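PDB 1VQS: hypothetical protein AGR_L_1239 from Agrobacterium tumefaciens str. C58, which is of unknown function but belongs to the NIPSNAP family and adopts a ferredoxin-like fold of the dimeric alpha-beta barrel type. Local coordinates for residues V50-S55 against I63-A68; Y15-Y20 against K105-A110; I39-S44 against M83-W88; P28-V33 against P93-L98. One frame throughout, in Å; residues are numbered along the deposited sequence. Where two conformers were deposited one is given.

Contact 1. Residues V50-S55 against I63-A68; sequences VGYFFS and IVHIWA
Tyr52 lays its ring over the side chain of His65, its non-hydrogen-bonded neighbour on the adjacent antiparallel strand. From CB the first torsion (chi1 -151°) turns CG away from the backbone N and sends the ring across toward the partner strand. CG and CD2 come first, over His65 CB, with CD2 3.4 Å from that carbon in a CH-pi contact on the ring face. CE2 lies over one face of the imidazole, 3.6 Å from His65 CG, and CZ follows, stacked near CD2 of the imidazole. On the far side of the ring from CE2, CE1 meets Ile63 CG2 obliquely at 3.6 Å. Tyr52 OH stays near the CD2-NE2 side of the imidazole and is hydrogen-bonded to Tyr30 OH of helix 27-46. The two rings make an offset stack, their planes only 12° apart. His65 ND1 accepts a hydrogen bond of 2.9 Å from Trp67 NE1, nearly in the plane of both rings, which should help fix the rotation of the imidazole beneath the tyrosine.

On the other face, Phe53 turns the edge of its ring to CD1 of Ile66. The backbones are tied by Phe53 N to Val64 O at 2.8 Å, with a return bond from Val64 N, and by Ile66 N to Gly51 O at 3.0 Å. Ile66 O receives Val50 N at 2.8 Å and, weakly, Gly51 N. Two consecutive residues thus face one, a classic beta bulge toward the open end of this antiparallel hairpin of the ferredoxin-like sheet, whose strand 48-55 pairs onward with a strand of the second subunit.

Contact 2. Residues Y15-Y20 against K105-A110; sequences YEIRTY and KIMKPA
An antiparallel pairing of strand 14-22 with strand 99-109, the inner and outermost strands at one side of the ferredoxin-like sheet, brings Tyr15 opposite Met107 and Ile17 opposite Lys105. Tyr15 N donates to Met107 O at 2.9 Å and Met107 N returns a bond to Tyr15 O at 2.8 Å. Ile17 and Lys105 repeat the exchange, the bond from Lys105 N to Ile17 O being the longest at 3.1 Å. On the sheet face that carries these four side chains, Ile17 CD1 touches the selenium of Met107 (a selenomethionine) at 3.8 Å, and the extended Lys105 chain runs alongside Ile17. Pro109 CD meets the edge of the Tyr15 ring.

On the face of Glu16 and Ile106, Ile106 CD1 packs against Glu16 CB at 3.8 Å. The glutamate is fully stretched (chi1 -177°) and carries its carboxylate away from the isoleucine to Arg18. There NH1 meets the syn side of OE2 in a salt bridge of 2.8 Å, while Arg75 binds OE1 and Asn104 also reaches OE2. Arg18 NE donates to Tyr20 OH. Ile106 thus covers the aliphatic part of Glu16, while the buried carboxylate, paired with two arginines, probably stays ionised.

Contact 3. Residues I39-S44 against M83-W88; sequences IEIQKS and MADPRW
Ile41, Trp88 and Arg87, with Gln42 a close fourth, carry most of this junction between helix 27-46 and the start of the short helix 86-89. Ile41 points at the other segment and divides its branches among three residues. CG2 rests 3.9 Å from Trp88 CE3 and 4.0 Å from Asp85 OD2. CD1 reaches Arg87 O at 3.9 Å, while CG1 lies over one face of the Arg87 guanidinium, 4.0 Å from NH1. The arginine gets there by bending at chi3 (75°), which folds its flat end back over the isoleucine.

The Trp88 indole extends toward helix 27-46, and CZ3 and CH2 of its six-membered ring meet Gln42 obliquely. Trp88 CZ3 touches Gln42 CB at 3.7 Å and CH2 touches Gln42 CD at the same distance, with amide and indole planes 30° apart. The extended glutamine continues past the indole toward Trp67 and His65 of strand 62-69, and so lies between the helix and the sheet.

Asp85 occupies the N-cap of helix 86-89. Its OD1 accepts from Arg87 N at 2.9 Å, approached from above the carboxylate plane, and OD2 is hydrogen-bonded to His45, farther along helix 27-46.

No hydrogen bond links the two segments, so their union rests on van der Waals packing of Ile41 on the indole and guanidinium, and of the glutamine chain and amide on the indole. Polar ties are supplied from the margin: the carboxylate that caps one helix also reaches the other through His45, and its negative charge would probably be eased by both donors.

Contact 4. Residues P28-V33 against P93-L98; sequences PAYLKV and PKIRDL
Tyr30 and Ile95 meet at a slant, the isoleucine coming against the CD2-CE2 side of the phenol ring. Ile95 CG2 stands 3.8 Å from Tyr30 CD2, and its CB is 3.9 Å from CE2. A first torsion close to trans (chi1 176°) carries the ring to this position, and at its far end the hydroxyl has its partner in Tyr52 of the central sheet. Tyr30 therefore spans from the loop to the strands, touching Tyr20 and Ile63 on the way.

Leu98 approaches the same tyrosine differently. Its CB lies at the ring edge, near the ring plane, while CD1 turns toward the helix backbone, 3.8 Å from Tyr30 CA and 4.0 Å from Tyr30 CB. Ala29 CB only grazes this methyl, at 4.5 Å from Leu98 CD1.

One turn farther along the helix, Val33 divides its two methyls between neighbours. CG1, wedged between its own backbone N and carbonyl carbon (chi1 77°), meets Ile95 CG2 at 3.7 Å. CG2 instead runs against the Lys94 chain, touching CD at 3.7 Å, and the two side chains slant past each other. The lysine then bends at its last torsion, and its NZ forms a salt bridge with Glu37 of the same helix as Val33.

The interface is thus apolar at its centre, with the charged lysine end carried to the margin. It is plain helix-to-loop packing: the connection between helix 86-89 and strand 99-109 leans on the N-terminal half of helix 27-46, beside the sheet of the ferredoxin-like fold.

Overall arrangement
Contacts 1 and 2 are the buried pair, both made within the four-stranded sheet and joined where strands 62-69 and 14-22 run side by side. They rest on backbone hydrogen bonds, and each involves an outermost strand that pairs with the second subunit. Contacts 3 and 4 are only partly buried; they share helix 27-46, with centres about 15 Å apart, and rely on side-chain packing without a hydrogen bond between their segments. Contact 1 connects the two layers, meeting both helix contacts. The centre of contact 2 is about 20 Å from that of contact 3 and about 22 Å from that of contact 4, though Tyr20 still reaches Tyr30.

Contact 1. Residues V50-S55 against I63-A68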
# COMPACT_ATOMS: atom_id res chain seq x y z
N VAL B 50 -16.64 22.10 -4.24
CA VAL B 50 -15.66 22.88 -3.49
C VAL B 50 -14.39 23.10 -4.31
O VAL B 50 -13.89 24.22 -4.42
CB VAL B 50 -15.33 22.16 -2.17
CG1 VAL B 50 -14.18 22.83 -1.47
CG2 VAL B 50 -16.55 22.16 -1.25
N GLY B 51 -13.89 22.04 -4.90
CA GLY B 51 -12.68 22.15 -5.70
C GLY B 51 -12.52 20.93 -6.59
O GLY B 51 -13.10 19.88 -6.32
N TYR B 52 -11.77 21.09 -7.67
CA TYR B 52 -11.61 20.03 -8.64
C TYR B 52 -10.19 20.15 -9.19
O TYR B 52 -9.88 21.13 -9.86
CB TYR B 52 -12.65 20.17 -9.74
CG TYR B 52 -13.05 18.84 -10.40
CD1 TYR B 52 -12.16 18.11 -11.17
CD2 TYR B 52 -14.36 18.36 -10.30
CE1 TYR B 52 -12.53 16.90 -11.78
CE2 TYR B 52 -14.74 17.15 -10.91
CZ TYR B 52 -13.82 16.43 -11.65
OH TYR B 52 -14.17 15.22 -12.28
N PHE B 53 -9.35 19.15 -8.93
CA PHE B 53 -7.90 19.26 -9.13
C PHE B 53 -7.35 18.06 -9.89
O PHE B 53 -7.92 16.98 -9.87
CB PHE B 53 -7.16 19.33 -7.79
CG PHE B 53 -7.76 20.34 -6.83
CD1 PHE B 53 -7.51 21.67 -6.99
CD2 PHE B 53 -8.57 19.95 -5.78
CE1 PHE B 53 -8.05 22.62 -6.12
CE2 PHE B 53 -9.12 20.92 -4.90
CZ PHE B 53 -8.84 22.24 -5.08
N PHE B 54 -6.22 18.30 -10.52
CA PHE B 54 -5.46 17.24 -11.18
C PHE B 54 -4.00 17.31 -10.76
O PHE B 54 -3.51 18.34 -10.33
CB PHE B 54 -5.60 17.27 -12.70
CG PHE B 54 -5.10 18.50 -13.35
CD1 PHE B 54 -5.90 19.64 -13.45
CD2 PHE B 54 -3.84 18.53 -13.92
CE1 PHE B 54 -5.44 20.76 -14.08
CE2 PHE B 54 -3.37 19.66 -14.54
CZ PHE B 54 -4.16 20.78 -14.62
N SER B 55 -3.31 16.17 -10.79
CA SER B 55 -2.01 16.12 -10.14
C SER B 55 -0.87 16.72 -10.98
O SER B 55 -0.86 16.63 -12.20
CB SER B 55 -1.68 14.70 -9.63
OG SER B 55 -1.88 13.68 -10.59
N ILE B 63 -6.93 12.58 -10.19
CA ILE B 63 -8.00 13.57 -10.04
C ILE B 63 -8.45 13.59 -8.58
O ILE B 63 -8.65 12.53 -7.99
CB ILE B 63 -9.19 13.24 -10.95
CG1 ILE B 63 -8.79 13.33 -12.43
CG2 ILE B 63 -10.39 14.18 -10.68
CD1 ILE B 63 -8.41 14.69 -12.93
N VAL B 64 -8.62 14.78 -7.99
CA VAL B 64 -9.25 14.91 -6.68
C VAL B 64 -10.35 15.93 -6.79
O VAL B 64 -10.13 17.03 -7.27
CB VAL B 64 -8.28 15.38 -5.64
CG1 VAL B 64 -9.00 15.76 -4.33
CG2 VAL B 64 -7.25 14.31 -5.35
N HIS B 65 -11.56 15.56 -6.39
CA HIS B 65 -12.62 16.55 -6.32
C HIS B 65 -13.32 16.46 -4.98
O HIS B 65 -13.36 15.40 -4.37
CB HIS B 65 -13.57 16.54 -7.54
CG HIS B 65 -14.20 15.22 -7.88
ND1 HIS B 65 -15.55 14.98 -7.79
CD2 HIS B 65 -13.66 14.11 -8.43
CE1 HIS B 65 -15.81 13.76 -8.24
NE2 HIS B 65 -14.68 13.21 -8.63
N ILE B 66 -13.80 17.62 -4.53
CA ILE B 66 -14.31 17.81 -3.20
C ILE B 66 -15.68 18.46 -3.28
O ILE B 66 -15.88 19.45 -4.00
CB ILE B 66 -13.39 18.70 -2.41
CG1 ILE B 66 -11.96 18.17 -2.45
CG2 ILE B 66 -13.92 18.86 -1.02
CD1 ILE B 66 -10.99 18.93 -1.60
N TRP B 67 -16.62 17.91 -2.51
CA TRP B 67 -18.00 18.38 -2.46
C TRP B 67 -18.37 18.61 -1.00
O TRP B 67 -17.90 17.87 -0.13
CB TRP B 67 -18.93 17.30 -3.03
CG TRP B 67 -18.67 17.01 -4.46
CD1 TRP B 67 -17.73 16.14 -4.96
CD2 TRP B 67 -19.29 17.63 -5.59
NE1 TRP B 67 -17.74 16.18 -6.34
CE2 TRP B 67 -18.71 17.06 -6.74
CE3 TRP B 67 -20.31 18.58 -5.75
CZ2 TRP B 67 -19.09 17.42 -8.03
CZ3 TRP B 67 -20.70 18.93 -7.05
CH2 TRP B 67 -20.08 18.33 -8.17
N ALA B 68 -19.23 19.59 -0.74
CA ALA B 68 -19.73 19.90 0.62
C ALA B 68 -21.19 19.54 0.71
O ALA B 68 -21.95 19.85 -0.21
CB ALA B 68 -19.59 21.38 0.92

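Contact 2. Residues Y15-Y20 against K105-A110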
# COMPACT_ATOMS: atom_id res chain seq x y z
N TYR B 15 -17.38 17.24 4.22
CA TYR B 15 -16.60 17.34 3.00
C TYR B 15 -16.31 15.95 2.49
O TYR B 15 -15.68 15.14 3.19
CB TYR B 15 -15.31 18.14 3.26
CG TYR B 15 -15.65 19.59 3.44
CD1 TYR B 15 -16.09 20.09 4.65
CD2 TYR B 15 -15.63 20.46 2.35
CE1 TYR B 15 -16.47 21.40 4.78
CE2 TYR B 15 -15.96 21.80 2.47
CZ TYR B 15 -16.41 22.26 3.69
OH TYR B 15 -16.79 23.59 3.80
N GLU B 16 -16.73 15.67 1.26
CA GLU B 16 -16.39 14.42 0.61
C GLU B 16 -15.24 14.66 -0.32
O GLU B 16 -15.30 15.54 -1.18
CB GLU B 16 -17.54 13.89 -0.22
CG GLU B 16 -17.20 12.54 -0.85
CD GLU B 16 -18.32 11.98 -1.72
OE1 GLU B 16 -19.38 12.63 -1.84
OE2 GLU B 16 -18.15 10.85 -2.29
N ILE B 17 -14.16 13.90 -0.15
CA ILE B 17 -13.01 13.99 -1.03
C ILE B 17 -12.95 12.70 -1.84
O ILE B 17 -12.88 11.61 -1.27
CB ILE B 17 -11.72 14.17 -0.22
CG1 ILE B 17 -11.80 15.43 0.65
CG2 ILE B 17 -10.48 14.19 -1.17
CD1 ILE B 17 -10.52 15.71 1.44
N ARG B 18 -13.06 12.85 -3.16
CA ARG B 18 -13.05 11.74 -4.12
C ARG B 18 -11.73 11.77 -4.87
O ARG B 18 -11.38 12.80 -5.44
CB ARG B 18 -14.23 11.87 -5.08
CG ARG B 18 -15.56 11.84 -4.40
CD ARG B 18 -16.73 11.89 -5.33
NE ARG B 18 -16.84 10.71 -6.19
CZ ARG B 18 -17.50 9.59 -5.89
NH1 ARG B 18 -18.08 9.41 -4.72
NH2 ARG B 18 -17.56 8.61 -6.78
N THR B 19 -11.02 10.64 -4.89
CA THR B 19 -9.69 10.58 -5.46
C THR B 19 -9.71 9.45 -6.49
O THR B 19 -10.04 8.30 -6.16
CB THR B 19 -8.62 10.30 -4.38
OG1 THR B 19 -8.67 11.34 -3.38
CG2 THR B 19 -7.25 10.27 -5.01
N TYR B 20 -9.34 9.78 -7.73
CA TYR B 20 -9.32 8.81 -8.85
C TYR B 20 -7.91 8.71 -9.38
O TYR B 20 -7.25 9.75 -9.59
CB TYR B 20 -10.22 9.24 -10.03
CG TYR B 20 -11.65 9.56 -9.71
CD1 TYR B 20 -12.28 8.98 -8.64
CD2 TYR B 20 -12.42 10.38 -10.55
CE1 TYR B 20 -13.62 9.24 -8.35
CE2 TYR B 20 -13.75 10.64 -10.26
CZ TYR B 20 -14.34 10.05 -9.16
OH TYR B 20 -15.66 10.29 -8.80
N LYS B 105 -13.79 9.58 0.82
CA LYS B 105 -13.77 9.69 2.28
C LYS B 105 -14.59 10.91 2.64
O LYS B 105 -14.73 11.86 1.86
CB LYS B 105 -12.34 9.80 2.85
CG LYS B 105 -11.47 10.90 2.28
CD LYS B 105 -10.01 10.74 2.69
CE LYS B 105 -9.10 11.82 2.14
NZ LYS B 105 -7.65 11.45 2.43
N ILE B 106 -15.16 10.86 3.85
CA ILE B 106 -15.86 11.98 4.46
C ILE B 106 -15.02 12.56 5.59
O ILE B 106 -14.57 11.82 6.45
CB ILE B 106 -17.24 11.58 5.01
CG1 ILE B 106 -18.11 11.02 3.87
CG2 ILE B 106 -17.92 12.75 5.77
CD1 ILE B 106 -18.58 12.02 2.87
N MSE B 107 -14.80 13.88 5.57
CA MSE B 107 -14.03 14.57 6.58
C MSE B 107 -14.85 15.76 7.11
O MSE B 107 -15.82 16.21 6.46
CB MSE B 107 -12.65 14.94 5.98
CG MSE B 107 -11.79 13.66 5.37
SE MSE B 107 -10.12 14.30 4.98
CE MSE B 107 -9.36 14.23 6.70
N LYS B 108 -14.50 16.21 8.31
CA LYS B 108 -15.15 17.35 8.93
C LYS B 108 -14.13 18.47 8.99
O LYS B 108 -12.94 18.22 9.03
CB LYS B 108 -15.58 17.01 10.35
CG LYS B 108 -16.76 16.07 10.46
CD LYS B 108 -17.26 16.11 11.91
CE LYS B 108 -18.33 15.09 12.15
NZ LYS B 108 -18.76 15.16 13.57
N PRO B 109 -14.61 19.72 8.93
CA PRO B 109 -13.71 20.88 9.03
C PRO B 109 -13.26 21.16 10.47
O PRO B 109 -14.08 21.13 11.42
CB PRO B 109 -14.58 22.03 8.55
CG PRO B 109 -15.98 21.59 8.89
CD PRO B 109 -16.02 20.10 8.74
N ALA B 110 -11.97 21.47 10.62
CA ALA B 110 -11.49 22.02 11.87
C ALA B 110 -12.16 23.37 12.12
O ALA B 110 -12.65 24.01 11.19
CB ALA B 110 -9.98 22.18 11.82

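Contact 3. Residues I39-S44 against M83-W88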
# COMPACT_ATOMS: atom_id res chain seq x y z
N ILE B 39 -19.79 18.18 -15.94
CA ILE B 39 -19.76 18.84 -14.63
C ILE B 39 -21.04 19.62 -14.31
O ILE B 39 -21.47 19.64 -13.17
CB ILE B 39 -18.48 19.72 -14.49
CG1 ILE B 39 -18.25 20.10 -13.03
CG2 ILE B 39 -18.57 20.93 -15.36
CD1 ILE B 39 -17.95 18.95 -12.13
N GLU B 40 -21.67 20.24 -15.29
CA GLU B 40 -22.93 20.94 -14.99
C GLU B 40 -24.05 20.00 -14.54
O GLU B 40 -24.79 20.29 -13.58
CB GLU B 40 -23.36 21.85 -16.15
CG GLU B 40 -22.48 23.08 -16.25
CD GLU B 40 -22.44 23.92 -14.95
OE1 GLU B 40 -23.52 24.36 -14.46
OE2 GLU B 40 -21.33 24.13 -14.41
N ILE B 41 -24.16 18.86 -15.21
CA ILE B 41 -25.11 17.84 -14.76
C ILE B 41 -24.76 17.35 -13.36
O ILE B 41 -25.63 17.26 -12.49
CB ILE B 41 -25.18 16.67 -15.77
CG1 ILE B 41 -25.81 17.14 -17.10
CG2 ILE B 41 -25.94 15.50 -15.19
CD1 ILE B 41 -25.49 16.25 -18.31
N GLN B 42 -23.48 17.07 -13.11
CA GLN B 42 -23.07 16.54 -11.81
C GLN B 42 -23.39 17.55 -10.70
O GLN B 42 -23.99 17.21 -9.70
CB GLN B 42 -21.58 16.22 -11.82
CG GLN B 42 -21.15 15.42 -10.63
CD GLN B 42 -19.71 15.02 -10.73
OE1 GLN B 42 -18.91 15.75 -11.33
NE2 GLN B 42 -19.34 13.90 -10.08
N LYS B 43 -23.03 18.82 -10.91
CA LYS B 43 -23.32 19.89 -9.94
C LYS B 43 -24.81 20.04 -9.70
O LYS B 43 -25.26 20.33 -8.57
CB LYS B 43 -22.74 21.23 -10.38
CG LYS B 43 -21.23 21.29 -10.33
CD LYS B 43 -20.64 22.40 -11.20
CE LYS B 43 -20.96 23.77 -10.76
NZ LYS B 43 -20.47 24.70 -11.85
N SER B 44 -25.61 19.85 -10.75
CA SER B 44 -27.04 20.05 -10.62
C SER B 44 -27.71 19.07 -9.69
O SER B 44 -28.84 19.33 -9.26
CB SER B 44 -27.74 20.01 -11.96
OG SER B 44 -27.86 18.69 -12.44
N MSE B 83 -27.49 9.32 -9.84
CA MSE B 83 -27.35 7.99 -10.46
C MSE B 83 -28.59 7.52 -11.22
O MSE B 83 -28.50 6.64 -12.07
CB MSE B 83 -26.90 6.98 -9.39
CG MSE B 83 -25.58 7.34 -8.74
SE MSE B 83 -24.09 7.57 -10.02
CE MSE B 83 -24.42 6.07 -11.08
N ALA B 84 -29.73 8.09 -10.93
CA ALA B 84 -30.98 7.78 -11.61
C ALA B 84 -31.18 8.63 -12.87
O ALA B 84 -32.07 8.36 -13.67
CB ALA B 84 -32.16 7.99 -10.67
N ASP B 85 -30.40 9.72 -13.01
CA ASP B 85 -30.60 10.64 -14.15
C ASP B 85 -30.00 10.06 -15.43
O ASP B 85 -28.79 9.90 -15.51
CB ASP B 85 -29.93 11.97 -13.85
CG ASP B 85 -30.16 13.02 -14.90
OD1 ASP B 85 -30.78 12.75 -15.93
OD2 ASP B 85 -29.71 14.17 -14.67
N PRO B 86 -30.85 9.78 -16.44
CA PRO B 86 -30.28 9.25 -17.68
C PRO B 86 -29.29 10.20 -18.36
O PRO B 86 -28.45 9.76 -19.15
CB PRO B 86 -31.49 9.00 -18.57
CG PRO B 86 -32.57 9.82 -18.03
CD PRO B 86 -32.32 9.91 -16.53
N ARG B 87 -29.37 11.50 -18.07
CA ARG B 87 -28.39 12.44 -18.62
C ARG B 87 -27.00 12.20 -18.02
O ARG B 87 -25.98 12.44 -18.67
CB ARG B 87 -28.84 13.88 -18.37
CG ARG B 87 -30.12 14.21 -19.10
CD ARG B 87 -30.55 15.68 -18.87
NE ARG B 87 -29.71 16.60 -19.63
CZ ARG B 87 -29.27 17.77 -19.19
NH1 ARG B 87 -29.53 18.19 -17.97
NH2 ARG B 87 -28.53 18.53 -19.99
N TRP B 88 -26.96 11.75 -16.78
CA TRP B 88 -25.69 11.40 -16.15
C TRP B 88 -25.24 10.00 -16.56
O TRP B 88 -24.07 9.79 -16.83
CB TRP B 88 -25.78 11.47 -14.63
CG TRP B 88 -24.49 11.17 -13.90
CD1 TRP B 88 -24.25 10.10 -13.09
CD2 TRP B 88 -23.29 11.94 -13.95
NE1 TRP B 88 -22.97 10.19 -12.59
CE2 TRP B 88 -22.36 11.29 -13.13
CE3 TRP B 88 -22.91 13.10 -14.62
CZ2 TRP B 88 -21.07 11.79 -12.92
CZ3 TRP B 88 -21.64 13.60 -14.42
CH2 TRP B 88 -20.73 12.93 -13.59

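Contact 4. Residues P28-V33 against P93-L98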
# COMPACT_ATOMS: atom_id res chain seq x y z
N PRO B 28 -5.83 14.92 -19.75
CA PRO B 28 -6.40 15.92 -20.67
C PRO B 28 -7.74 15.50 -21.28
O PRO B 28 -8.66 16.33 -21.33
CB PRO B 28 -5.32 16.09 -21.75
CG PRO B 28 -4.04 15.66 -21.07
CD PRO B 28 -4.46 14.54 -20.13
N ALA B 29 -7.87 14.25 -21.72
CA ALA B 29 -9.16 13.78 -22.26
C ALA B 29 -10.29 13.80 -21.24
O ALA B 29 -11.43 14.19 -21.55
CB ALA B 29 -9.02 12.39 -22.86
N TYR B 30 -9.96 13.39 -20.03
CA TYR B 30 -10.91 13.37 -18.93
C TYR B 30 -11.41 14.77 -18.62
O TYR B 30 -12.62 15.03 -18.51
CB TYR B 30 -10.25 12.72 -17.70
CG TYR B 30 -11.09 12.72 -16.46
CD1 TYR B 30 -11.08 13.82 -15.61
CD2 TYR B 30 -11.83 11.61 -16.07
CE1 TYR B 30 -11.84 13.83 -14.45
CE2 TYR B 30 -12.60 11.62 -14.91
CZ TYR B 30 -12.60 12.74 -14.11
OH TYR B 30 -13.36 12.77 -12.95
N LEU B 31 -10.48 15.70 -18.44
CA LEU B 31 -10.89 17.06 -18.07
C LEU B 31 -11.70 17.72 -19.16
O LEU B 31 -12.63 18.50 -18.87
CB LEU B 31 -9.68 17.91 -17.73
CG LEU B 31 -8.97 17.50 -16.44
CD1 LEU B 31 -7.70 18.33 -16.32
CD2 LEU B 31 -9.85 17.69 -15.22
N LYS B 32 -11.37 17.42 -20.41
CA LYS B 32 -12.11 18.00 -21.53
C LYS B 32 -13.57 17.58 -21.50
O LYS B 32 -14.47 18.41 -21.55
CB LYS B 32 -11.47 17.64 -22.86
CG LYS B 32 -12.26 18.18 -24.07
CD LYS B 32 -11.72 17.64 -25.39
CE LYS B 32 -10.37 18.25 -25.77
NZ LYS B 32 -10.51 19.63 -26.33
N VAL B 33 -13.81 16.27 -21.42
CA VAL B 33 -15.17 15.77 -21.51
C VAL B 33 -15.97 16.09 -20.23
O VAL B 33 -17.16 16.37 -20.29
CB VAL B 33 -15.20 14.26 -21.88
CG1 VAL B 33 -14.84 13.40 -20.70
CG2 VAL B 33 -16.56 13.87 -22.45
N PRO B 93 -20.21 6.74 -19.48
CA PRO B 93 -19.33 5.93 -20.35
C PRO B 93 -18.12 6.69 -20.84
O PRO B 93 -17.11 6.07 -21.22
CB PRO B 93 -20.24 5.55 -21.53
CG PRO B 93 -21.62 5.56 -20.92
CD PRO B 93 -21.62 6.71 -19.95
N LYS B 94 -18.20 8.02 -20.86
CA LYS B 94 -17.11 8.85 -21.39
C LYS B 94 -15.95 9.00 -20.40
O LYS B 94 -14.85 9.44 -20.79
CB LYS B 94 -17.63 10.23 -21.79
CG LYS B 94 -18.81 10.19 -22.74
CD LYS B 94 -19.43 11.55 -22.88
CE LYS B 94 -20.72 11.47 -23.66
NZ LYS B 94 -20.45 11.73 -25.08
N ILE B 95 -16.19 8.68 -19.12
CA ILE B 95 -15.10 8.68 -18.16
C ILE B 95 -14.88 7.36 -17.43
O ILE B 95 -13.85 7.18 -16.81
CB ILE B 95 -15.24 9.80 -17.10
CG1 ILE B 95 -16.52 9.67 -16.26
CG2 ILE B 95 -15.18 11.14 -17.78
CD1 ILE B 95 -16.55 10.56 -15.05
N ARG B 96 -15.81 6.43 -17.46
CA ARG B 96 -15.67 5.30 -16.56
C ARG B 96 -14.54 4.35 -16.92
O ARG B 96 -14.11 3.55 -16.05
CB ARG B 96 -16.98 4.56 -16.40
CG ARG B 96 -17.40 3.88 -17.59
CD ARG B 96 -18.60 2.98 -17.28
NE ARG B 96 -19.17 2.47 -18.51
CZ ARG B 96 -20.47 2.24 -18.69
NH1 ARG B 96 -21.32 2.48 -17.71
NH2 ARG B 96 -20.91 1.79 -19.86
N ASP B 97 -14.06 4.39 -18.17
CA ASP B 97 -12.88 3.62 -18.58
C ASP B 97 -11.61 4.44 -18.51
O ASP B 97 -10.50 3.88 -18.59
CB ASP B 97 -13.06 3.02 -19.98
CG ASP B 97 -14.28 2.15 -20.09
OD1 ASP B 97 -14.72 1.57 -19.07
OD2 ASP B 97 -14.83 2.07 -21.22
N LEU B 98 -11.74 5.76 -18.32
CA LEU B 98 -10.58 6.60 -18.07
C LEU B 98 -10.16 6.48 -16.62
O LEU B 98 -8.98 6.64 -16.30
CB LEU B 98 -10.89 8.05 -18.41
CG LEU B 98 -11.29 8.33 -19.87
CD1 LEU B 98 -11.44 9.81 -20.10
CD2 LEU B 98 -10.30 7.76 -20.84